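Long-range contact in uncharacterized protein (Staphylococcus aureus subsp. aureus, PDB 4H0A), which is of unknown function but belongs to the CAP family of cysteine-rich secretory proteins and pairs a CAP domain with a CAP-associated N-terminal region: residues L225-L239 and D305-I319. Sequence-based numbering, arbitrary orientation. Where two conformers were deposited one is given.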
loop_
_atom_site.group_PDB
_atom_site.type_symbol
_atom_site.label_atom_id
_atom_site.label_comp_id
_atom_site.label_asym_id
_atom_site.label_seq_id
_atom_site.Cartn_x
_atom_site.Cartn_y
_atom_site.Cartn_z
ATOM N N LEU A 225 -13.756 3.069 -9.093
ATOM C CA LEU A 225 -13.469 3.634 -10.412
ATOM C C LEU A 225 -13.239 2.514 -11.403
ATOM O O LEU A 225 -12.631 1.505 -11.050
ATOM C CB LEU A 225 -12.248 4.561 -10.357
ATOM C CG LEU A 225 -12.327 5.699 -9.342
ATOM C CD1 LEU A 225 -11.076 6.528 -9.365
ATOM C CD2 LEU A 225 -13.538 6.583 -9.586
ATOM N N LYS A 226 -13.752 2.666 -12.631
ATOM C CA LYS A 226 -13.554 1.668 -13.677
ATOM C C LYS A 226 -12.196 1.906 -14.322
ATOM O O LYS A 226 -11.748 3.042 -14.398
ATOM C CB LYS A 226 -14.679 1.721 -14.723
ATOM C CG LYS A 226 -16.026 1.311 -14.150
ATOM C CD LYS A 226 -17.072 1.129 -15.244
ATOM C CE LYS A 226 -18.393 0.634 -14.704
ATOM N NZ LYS A 226 -19.327 0.256 -15.800
ATOM N N ILE A 227 -11.517 0.845 -14.747
ATOM C CA ILE A 227 -10.186 0.987 -15.344
ATOM C C ILE A 227 -10.359 1.339 -16.820
ATOM O O ILE A 227 -11.117 0.674 -17.516
ATOM C CB ILE A 227 -9.343 -0.288 -15.109
ATOM C CG1 ILE A 227 -9.056 -0.443 -13.591
ATOM C CG2 ILE A 227 -8.023 -0.236 -15.900
ATOM C CD1 ILE A 227 -8.968 -1.829 -13.145
ATOM N N ASN A 228 -9.710 2.428 -17.271
ATOM C CA ASN A 228 -9.757 2.896 -18.654
ATOM C C ASN A 228 -8.386 2.687 -19.306
ATOM O O ASN A 228 -7.400 3.261 -18.840
ATOM C CB ASN A 228 -10.159 4.366 -18.697
ATOM C CG ASN A 228 -10.446 4.843 -20.095
ATOM O OD1 ASN A 228 -9.532 5.122 -20.873
ATOM N ND2 ASN A 228 -11.714 4.864 -20.476
ATOM N N SER A 229 -8.323 1.884 -20.384
ATOM C CA SER A 229 -7.064 1.580 -21.074
ATOM C C SER A 229 -6.454 2.817 -21.775
ATOM O O SER A 229 -5.230 2.878 -21.895
ATOM C CB SER A 229 -7.260 0.456 -22.086
ATOM O OG SER A 229 -8.301 0.773 -22.995
ATOM N N ASP A 230 -7.270 3.798 -22.208
ATOM C CA ASP A 230 -6.728 5.007 -22.841
ATOM C C ASP A 230 -6.019 5.886 -21.797
ATOM O O ASP A 230 -4.979 6.468 -22.110
ATOM C CB ASP A 230 -7.805 5.826 -23.578
ATOM C CG ASP A 230 -8.498 5.118 -24.728
ATOM O OD1 ASP A 230 -7.873 4.226 -25.344
ATOM O OD2 ASP A 230 -9.652 5.486 -25.041
ATOM N N LEU A 231 -6.571 5.991 -20.572
ATOM C CA LEU A 231 -5.921 6.744 -19.492
ATOM C C LEU A 231 -4.632 6.045 -19.068
ATOM O O LEU A 231 -3.652 6.717 -18.755
ATOM C CB LEU A 231 -6.843 6.888 -18.276
ATOM C CG LEU A 231 -8.101 7.712 -18.446
ATOM C CD1 LEU A 231 -8.902 7.736 -17.158
ATOM C CD2 LEU A 231 -7.776 9.120 -18.882
ATOM N N ALA A 232 -4.631 4.696 -19.064
ATOM C CA ALA A 232 -3.446 3.906 -18.722
ATOM C C ALA A 232 -2.346 4.139 -19.761
ATOM O O ALA A 232 -1.178 4.245 -19.394
ATOM C CB ALA A 232 -3.802 2.425 -18.631
ATOM N N HIS A 233 -2.727 4.250 -21.054
ATOM C CA HIS A 233 -1.784 4.532 -22.147
ATOM C C HIS A 233 -1.185 5.913 -21.963
ATOM O O HIS A 233 0.031 6.089 -22.100
ATOM C CB HIS A 233 -2.478 4.436 -23.527
ATOM C CG HIS A 233 -1.699 5.039 -24.661
ATOM N ND1 HIS A 233 -1.938 6.331 -25.094
ATOM C CD2 HIS A 233 -0.716 4.501 -25.419
ATOM C CE1 HIS A 233 -1.100 6.538 -26.097
ATOM N NE2 HIS A 233 -0.350 5.462 -26.333
ATOM N N ILE A 234 -2.047 6.904 -21.673
ATOM C CA ILE A 234 -1.603 8.282 -21.460
ATOM C C ILE A 234 -0.655 8.320 -20.242
ATOM O O ILE A 234 0.396 8.943 -20.322
ATOM C CB ILE A 234 -2.816 9.245 -21.289
ATOM C CG1 ILE A 234 -3.549 9.431 -22.636
ATOM C CG2 ILE A 234 -2.373 10.604 -20.714
ATOM C CD1 ILE A 234 -4.986 9.965 -22.524
ATOM N N ALA A 235 -1.017 7.633 -19.139
ATOM C CA ALA A 235 -0.191 7.579 -17.922
ATOM C C ALA A 235 1.189 6.994 -18.198
ATOM O O ALA A 235 2.186 7.520 -17.705
ATOM C CB ALA A 235 -0.880 6.747 -16.848
ATOM N N SER A 236 1.245 5.919 -18.994
ATOM C CA SER A 236 2.499 5.273 -19.360
ATOM C C SER A 236 3.372 6.202 -20.211
ATOM O O SER A 236 4.564 6.313 -19.929
ATOM C CB SER A 236 2.229 3.962 -20.094
ATOM O OG SER A 236 3.436 3.343 -20.499
ATOM N N ASN A 237 2.791 6.869 -21.231
ATOM C CA ASN A 237 3.539 7.823 -22.067
ATOM C C ASN A 237 3.971 9.023 -21.273
ATOM O O ASN A 237 5.098 9.491 -21.446
ATOM C CB ASN A 237 2.712 8.306 -23.270
ATOM C CG ASN A 237 2.785 7.395 -24.453
ATOM O OD1 ASN A 237 3.715 6.603 -24.594
ATOM N ND2 ASN A 237 1.816 7.485 -25.344
ATOM N N ASN A 238 3.091 9.531 -20.403
ATOM C CA ASN A 238 3.410 10.696 -19.577
ATOM C C ASN A 238 4.562 10.356 -18.644
ATOM O O ASN A 238 5.489 11.147 -18.495
ATOM C CB ASN A 238 2.179 11.157 -18.780
ATOM C CG ASN A 238 2.301 12.511 -18.144
ATOM O OD1 ASN A 238 3.201 13.304 -18.447
ATOM N ND2 ASN A 238 1.354 12.827 -17.279
ATOM N N LEU A 239 4.549 9.145 -18.095
ATOM C CA LEU A 239 5.605 8.712 -17.191
ATOM C C LEU A 239 6.920 8.493 -17.924
ATOM O O LEU A 239 7.967 8.930 -17.448
ATOM C CB LEU A 239 5.186 7.423 -16.481
ATOM C CG LEU A 239 5.987 7.033 -15.264
ATOM C CD1 LEU A 239 6.088 8.197 -14.292
ATOM C CD2 LEU A 239 5.339 5.852 -14.566
ATOM N N ASP A 305 -15.257 8.727 -12.157
ATOM C CA ASP A 305 -15.816 7.396 -12.410
ATOM C C ASP A 305 -14.821 6.461 -13.135
ATOM O O ASP A 305 -15.122 5.279 -13.251
ATOM C CB ASP A 305 -17.140 7.480 -13.193
ATOM C CG ASP A 305 -17.198 8.543 -14.266
ATOM O OD1 ASP A 305 -16.173 8.755 -14.948
ATOM O OD2 ASP A 305 -18.259 9.185 -14.404
ATOM N N GLU A 306 -13.639 6.960 -13.578
ATOM C CA GLU A 306 -12.641 6.146 -14.272
ATOM C C GLU A 306 -11.236 6.511 -13.852
ATOM O O GLU A 306 -10.991 7.635 -13.398
ATOM C CB GLU A 306 -12.748 6.330 -15.791
ATOM C CG GLU A 306 -14.051 5.839 -16.389
ATOM C CD GLU A 306 -14.141 5.970 -17.898
ATOM O OE1 GLU A 306 -13.159 6.431 -18.526
ATOM O OE2 GLU A 306 -15.207 5.618 -18.452
HETATM N N MSE A 307 -10.310 5.577 -14.056
HETATM C CA MSE A 307 -8.902 5.788 -13.756
HETATM C C MSE A 307 -8.028 4.927 -14.666
HETATM O O MSE A 307 -8.489 3.947 -15.247
HETATM C CB MSE A 307 -8.601 5.478 -12.275
HETATM C CG MSE A 307 -8.739 3.997 -11.913
HETATM SE SE MSE A 307 -8.362 3.637 -10.024
HETATM C CE MSE A 307 -9.083 1.845 -10.050
ATOM N N GLY A 308 -6.775 5.310 -14.764
ATOM C CA GLY A 308 -5.779 4.584 -15.539
ATOM C C GLY A 308 -4.417 5.022 -15.068
ATOM O O GLY A 308 -4.220 6.202 -14.792
ATOM N N GLY A 309 -3.505 4.086 -14.908
ATOM C CA GLY A 309 -2.195 4.437 -14.390
ATOM C C GLY A 309 -1.067 3.646 -14.983
ATOM O O GLY A 309 -1.238 2.922 -15.965
ATOM N N ASP A 310 0.104 3.822 -14.395
ATOM C CA ASP A 310 1.292 3.083 -14.777
ATOM C C ASP A 310 2.241 2.997 -13.598
ATOM O O ASP A 310 2.240 3.872 -12.738
ATOM C CB ASP A 310 1.997 3.734 -15.977
ATOM C CG ASP A 310 3.073 2.846 -16.593
ATOM O OD1 ASP A 310 2.882 1.610 -16.626
ATOM O OD2 ASP A 310 4.093 3.381 -17.035
ATOM N N VAL A 311 2.995 1.903 -13.534
ATOM C CA VAL A 311 4.037 1.689 -12.535
ATOM C C VAL A 311 5.290 1.266 -13.278
ATOM O O VAL A 311 5.250 0.248 -13.958
ATOM C CB VAL A 311 3.632 0.634 -11.467
ATOM C CG1 VAL A 311 4.776 0.395 -10.471
ATOM C CG2 VAL A 311 2.352 1.050 -10.749
HETATM N N MSE A 312 6.382 2.029 -13.196
HETATM C CA MSE A 312 7.635 1.575 -13.794
HETATM C C MSE A 312 8.776 1.973 -12.898
HETATM O O MSE A 312 8.999 3.162 -12.656
HETATM C CB MSE A 312 7.881 2.009 -15.250
HETATM C CG MSE A 312 7.345 3.354 -15.633
HETATM SE SE MSE A 312 7.930 3.831 -17.460
HETATM C CE MSE A 312 7.172 2.293 -18.458
ATOM N N ARG A 313 9.460 0.934 -12.367
ATOM C CA ARG A 313 10.611 1.007 -11.478
ATOM C C ARG A 313 10.210 1.746 -10.189
ATOM O O ARG A 313 9.358 1.231 -9.453
ATOM C CB ARG A 313 11.844 1.623 -12.187
ATOM N N ASP A 314 10.736 2.964 -9.966
ATOM C CA ASP A 314 10.496 3.739 -8.758
ATOM C C ASP A 314 9.218 4.598 -8.826
ATOM O O ASP A 314 8.793 5.090 -7.779
ATOM C CB ASP A 314 11.727 4.638 -8.508
ATOM C CG ASP A 314 12.893 3.916 -7.857
ATOM O OD1 ASP A 314 12.963 2.669 -7.972
ATOM O OD2 ASP A 314 13.746 4.600 -7.244
ATOM N N TYR A 315 8.594 4.773 -10.011
ATOM C CA TYR A 315 7.441 5.663 -10.145
ATOM C C TYR A 315 6.071 4.973 -10.192
ATOM O O TYR A 315 5.922 3.896 -10.762
ATOM C CB TYR A 315 7.574 6.509 -11.408
ATOM C CG TYR A 315 8.576 7.639 -11.319
ATOM C CD1 TYR A 315 8.171 8.934 -11.013
ATOM C CD2 TYR A 315 9.913 7.438 -11.643
ATOM C CE1 TYR A 315 9.079 9.992 -10.980
ATOM C CE2 TYR A 315 10.832 8.487 -11.616
ATOM C CZ TYR A 315 10.411 9.767 -11.291
ATOM O OH TYR A 315 11.299 10.821 -11.237
ATOM N N TYR A 316 5.061 5.673 -9.652
ATOM C CA TYR A 316 3.655 5.290 -9.647
ATOM C C TYR A 316 2.845 6.469 -10.139
ATOM O O TYR A 316 2.978 7.537 -9.570
ATOM C CB TYR A 316 3.207 4.913 -8.230
ATOM C CG TYR A 316 3.625 3.534 -7.772
ATOM C CD1 TYR A 316 4.891 3.309 -7.241
ATOM C CD2 TYR A 316 2.713 2.488 -7.736
ATOM C CE1 TYR A 316 5.255 2.058 -6.743
ATOM C CE2 TYR A 316 3.062 1.235 -7.241
ATOM C CZ TYR A 316 4.334 1.024 -6.742
ATOM O OH TYR A 316 4.647 -0.222 -6.252
ATOM N N SER A 317 2.017 6.301 -11.171
ATOM C CA SER A 317 1.169 7.380 -11.695
ATOM C C SER A 317 -0.261 6.886 -11.818
ATOM O O SER A 317 -0.457 5.781 -12.312
ATOM C CB SER A 317 1.679 7.844 -13.053
ATOM O OG SER A 317 0.739 8.690 -13.697
ATOM N N LEU A 318 -1.255 7.688 -11.381
ATOM C CA LEU A 318 -2.669 7.318 -11.487
ATOM C C LEU A 318 -3.471 8.526 -11.929
ATOM O O LEU A 318 -3.548 9.514 -11.198
ATOM C CB LEU A 318 -3.196 6.773 -10.147
ATOM C CG LEU A 318 -4.573 6.083 -10.168
ATOM C CD1 LEU A 318 -4.588 4.863 -11.121
ATOM C CD2 LEU A 318 -4.973 5.636 -8.775
ATOM N N ILE A 319 -4.047 8.457 -13.140
ATOM C CA ILE A 319 -4.865 9.525 -13.712
ATOM C C ILE A 319 -6.316 9.215 -13.395
ATOM O O ILE A 319 -6.728 8.069 -13.542
ATOM C CB ILE A 319 -4.621 9.653 -15.237
ATOM C CG1 ILE A 319 -3.144 10.019 -15.510
ATOM C CG2 ILE A 319 -5.571 10.695 -15.861
ATOM C CD1 ILE A 319 -2.731 9.945 -16.925
#
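Leu231 and Ala235 pack against Gly308 and Gly309, a worked example of how a helix can settle closely on a strand where side chains give way to bare backbone. The axes of helix 229-239 and strand 306-312 approach to 5.6 Å at 34°. Ala235 CB sits 3.6 Å from Gly309 CA, while Leu231 CB rests 3.7 Å from Gly308 CA; with only hydrogens on Gly308 CA, the helix backbone comes close, Ala232 CA lying 4.0 Å from it. Beside this shallow seat stands Ile319 from the next strand: its CD1 reaches Ala235 CA and meets Ile234 CG2, and its other branch, CG2, faces Leu231 CD2. At the far end a first torsion that sets CG of Leu239 anti to the backbone N (chi1 -165°) carries both methyls to the hairpin end, CD1 at Tyr315 CB and CD2 tight against Met312 CG at 3.4 Å. Where the helix begins, Asn228 caps it through OD1, whereas its ND2 lies 2.9 Å from Glu306 OE1, the amide and carboxylate planes 22° apart. Just before Asn228, Lys226 and Ile227 pair in parallel with Glu306 and Met307, and Asn228 N donates to Met307 O (2.8 Å). The helix thus packs over strands 306-312 and 315-319 on one face of the mixed sheet, with helix 254-263 beside it touching Leu231 and Ile319; from the other face Met307 meets helix 201-219, completing the alpha-beta-alpha sandwich characteristic of CAP domains.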